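Local coordinates for group B streptococcal R4 surface protein (Streptococcus agalactiae, PDB 6S5X) that is anchored to the bacterial cell wall and displays Rib domains implicated in infection, of which this immunoglobulin-like module is the most N-terminal, at residues Pro25-Ile31 / Thr42-Glu46. Sequence-based numbering, arbitrary orientation.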
loop_
_atom_site.group_PDB
_atom_site.type_symbol
_atom_site.label_atom_id
_atom_site.label_comp_id
_atom_site.label_asym_id
_atom_site.label_seq_id
_atom_site.Cartn_x
_atom_site.Cartn_y
_atom_site.Cartn_z
ATOM N N PRO A 25 6.512 4.463 -8.056
ATOM C CA PRO A 25 5.185 3.889 -7.847
ATOM C C PRO A 25 4.401 4.677 -6.819
ATOM O O PRO A 25 4.974 5.314 -5.927
ATOM C CB PRO A 25 5.479 2.466 -7.338
ATOM C CG PRO A 25 6.845 2.557 -6.701
ATOM C CD PRO A 25 7.574 3.614 -7.488
ATOM N N LYS A 26 3.081 4.590 -6.950
ATOM C CA LYS A 26 2.146 5.141 -5.977
ATOM C C LYS A 26 1.600 4.025 -5.079
ATOM O O LYS A 26 1.238 2.934 -5.545
ATOM C CB LYS A 26 1.013 5.861 -6.701
ATOM C CG LYS A 26 1.455 7.015 -7.614
ATOM C CD LYS A 26 0.217 7.718 -8.187
ATOM C CE LYS A 26 0.555 8.984 -8.996
ATOM N NZ LYS A 26 1.734 8.850 -9.881
ATOM N N ALA A 27 1.508 4.320 -3.784
ATOM C CA ALA A 27 1.011 3.321 -2.842
ATOM C C ALA A 27 -0.416 2.912 -3.179
ATOM O O ALA A 27 -0.797 1.744 -2.984
ATOM C CB ALA A 27 1.073 3.873 -1.419
ATOM N N GLU A 28 -1.214 3.842 -3.710
ATOM C CA GLU A 28 -2.587 3.514 -4.094
ATOM C C GLU A 28 -2.647 2.361 -5.098
ATOM O O GLU A 28 -3.605 1.587 -5.107
ATOM C CB GLU A 28 -3.285 4.741 -4.698
ATOM C CG GLU A 28 -3.675 5.833 -3.682
ATOM C CD GLU A 28 -2.559 6.790 -3.316
ATOM O OE1 GLU A 28 -1.445 6.652 -3.843
ATOM O OE2 GLU A 28 -2.809 7.700 -2.496
ATOM N N ASP A 29 -1.646 2.232 -5.956
ATOM C CA ASP A 29 -1.654 1.195 -6.979
ATOM C C ASP A 29 -1.219 -0.161 -6.424
ATOM O O ASP A 29 -1.176 -1.143 -7.175
ATOM C CB ASP A 29 -0.752 1.660 -8.138
ATOM C CG ASP A 29 -1.367 2.835 -8.935
ATOM O OD1 ASP A 29 -2.621 2.956 -8.987
ATOM O OD2 ASP A 29 -0.607 3.656 -9.495
ATOM N N SER A 30 -0.850 -0.215 -5.146
ATOM C CA SER A 30 -0.522 -1.437 -4.425
ATOM C C SER A 30 -1.649 -1.910 -3.508
ATOM O O SER A 30 -1.429 -2.806 -2.694
ATOM C CB SER A 30 0.751 -1.225 -3.608
ATOM O OG SER A 30 1.895 -1.150 -4.454
ATOM N N ILE A 31 -2.826 -1.296 -3.589
ATOM C CA ILE A 31 -3.987 -1.693 -2.801
ATOM C C ILE A 31 -5.097 -2.072 -3.758
ATOM O O ILE A 31 -5.401 -1.314 -4.682
ATOM C CB ILE A 31 -4.445 -0.572 -1.850
ATOM C CG1 ILE A 31 -3.326 -0.290 -0.863
ATOM C CG2 ILE A 31 -5.745 -0.995 -1.156
ATOM C CD1 ILE A 31 -3.031 -1.466 0.029
ATOM N N THR A 42 -6.008 7.058 4.086
ATOM C CA THR A 42 -4.787 7.351 3.345
ATOM C C THR A 42 -3.933 6.097 3.234
ATOM O O THR A 42 -3.998 5.200 4.078
ATOM C CB THR A 42 -3.965 8.455 4.017
ATOM O OG1 THR A 42 -3.458 7.981 5.268
ATOM C CG2 THR A 42 -4.816 9.684 4.228
ATOM N N VAL A 43 -3.133 6.045 2.171
ATOM C CA VAL A 43 -2.190 4.963 1.958
ATOM C C VAL A 43 -0.833 5.573 1.617
ATOM O O VAL A 43 -0.749 6.614 0.949
ATOM C CB VAL A 43 -2.657 3.988 0.859
ATOM C CG1 VAL A 43 -3.944 3.303 1.249
ATOM C CG2 VAL A 43 -2.838 4.712 -0.414
ATOM N N ALA A 44 0.222 4.972 2.148
ATOM C CA ALA A 44 1.570 5.433 1.881
ATOM C C ALA A 44 2.516 4.260 1.957
ATOM O O ALA A 44 2.302 3.323 2.731
ATOM C CB ALA A 44 1.987 6.515 2.884
ATOM N N PHE A 45 3.593 4.325 1.182
ATOM C CA PHE A 45 4.648 3.346 1.393
ATOM C C PHE A 45 5.349 3.635 2.715
ATOM O O PHE A 45 5.550 4.785 3.088
ATOM C CB PHE A 45 5.660 3.361 0.253
ATOM C CG PHE A 45 5.151 2.738 -1.002
ATOM C CD1 PHE A 45 4.799 1.409 -1.041
ATOM C CD2 PHE A 45 5.010 3.496 -2.137
ATOM C CE1 PHE A 45 4.332 0.825 -2.199
ATOM C CE2 PHE A 45 4.558 2.921 -3.314
ATOM C CZ PHE A 45 4.205 1.588 -3.334
ATOM N N GLU A 46 5.697 2.583 3.453
ATOM C CA GLU A 46 6.407 2.817 4.705
ATOM C C GLU A 46 7.747 3.482 4.434
ATOM O O GLU A 46 8.208 4.339 5.199
ATOM C CB GLU A 46 6.592 1.510 5.460
ATOM C CG GLU A 46 7.171 1.725 6.845
ATOM C CD GLU A 46 7.286 0.442 7.644
ATOM O OE1 GLU A 46 8.012 -0.469 7.204
ATOM O OE2 GLU A 46 6.644 0.348 8.713
HETATM O O HOH W 1 -3.475 8.417 0.400
#
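Phe45 lays one face of its ring against the turn at Ala27, whose CA sits 3.9 Å from the ring centroid in a CH-pi contact, 25° off the normal and displaced toward the rim. With CG anti to the carbonyl carbon (chi1 -74°) the side chain reaches the turn, and chi2 of -62° turns the ring's face to Ala27. Its CE2 edge lies 3.6 Å from Pro25 O, with the Pro25 ring crossing the Phe45 side chain at about a right angle. Farther round the edge, Ser30 OG is 3.8 Å from Phe45 CZ; that hydroxyl is hydrogen-bonded to Gln17. Ala27 CB presses on the strand backbone, 3.7 Å from Ala44 CA, between the flanking side chains of Val43 and Phe45. On the Val43 side, CG2 packs against the bent Glu28 chain, 3.6 Å from Glu28 CG, while CG1 meets Ile31 CG1. A water bridges the segments, accepting from Val43 N and donating to Glu28 OE2 (3.1 Å); they share no direct hydrogen bond. The 3-10 turn 27-30, closed by Ser30 N to Ala27 O and lying in the connection between strands 17-20 and 42-45, packs on the latter, an outer strand of the immunoglobulin-like Rib domain's sheet.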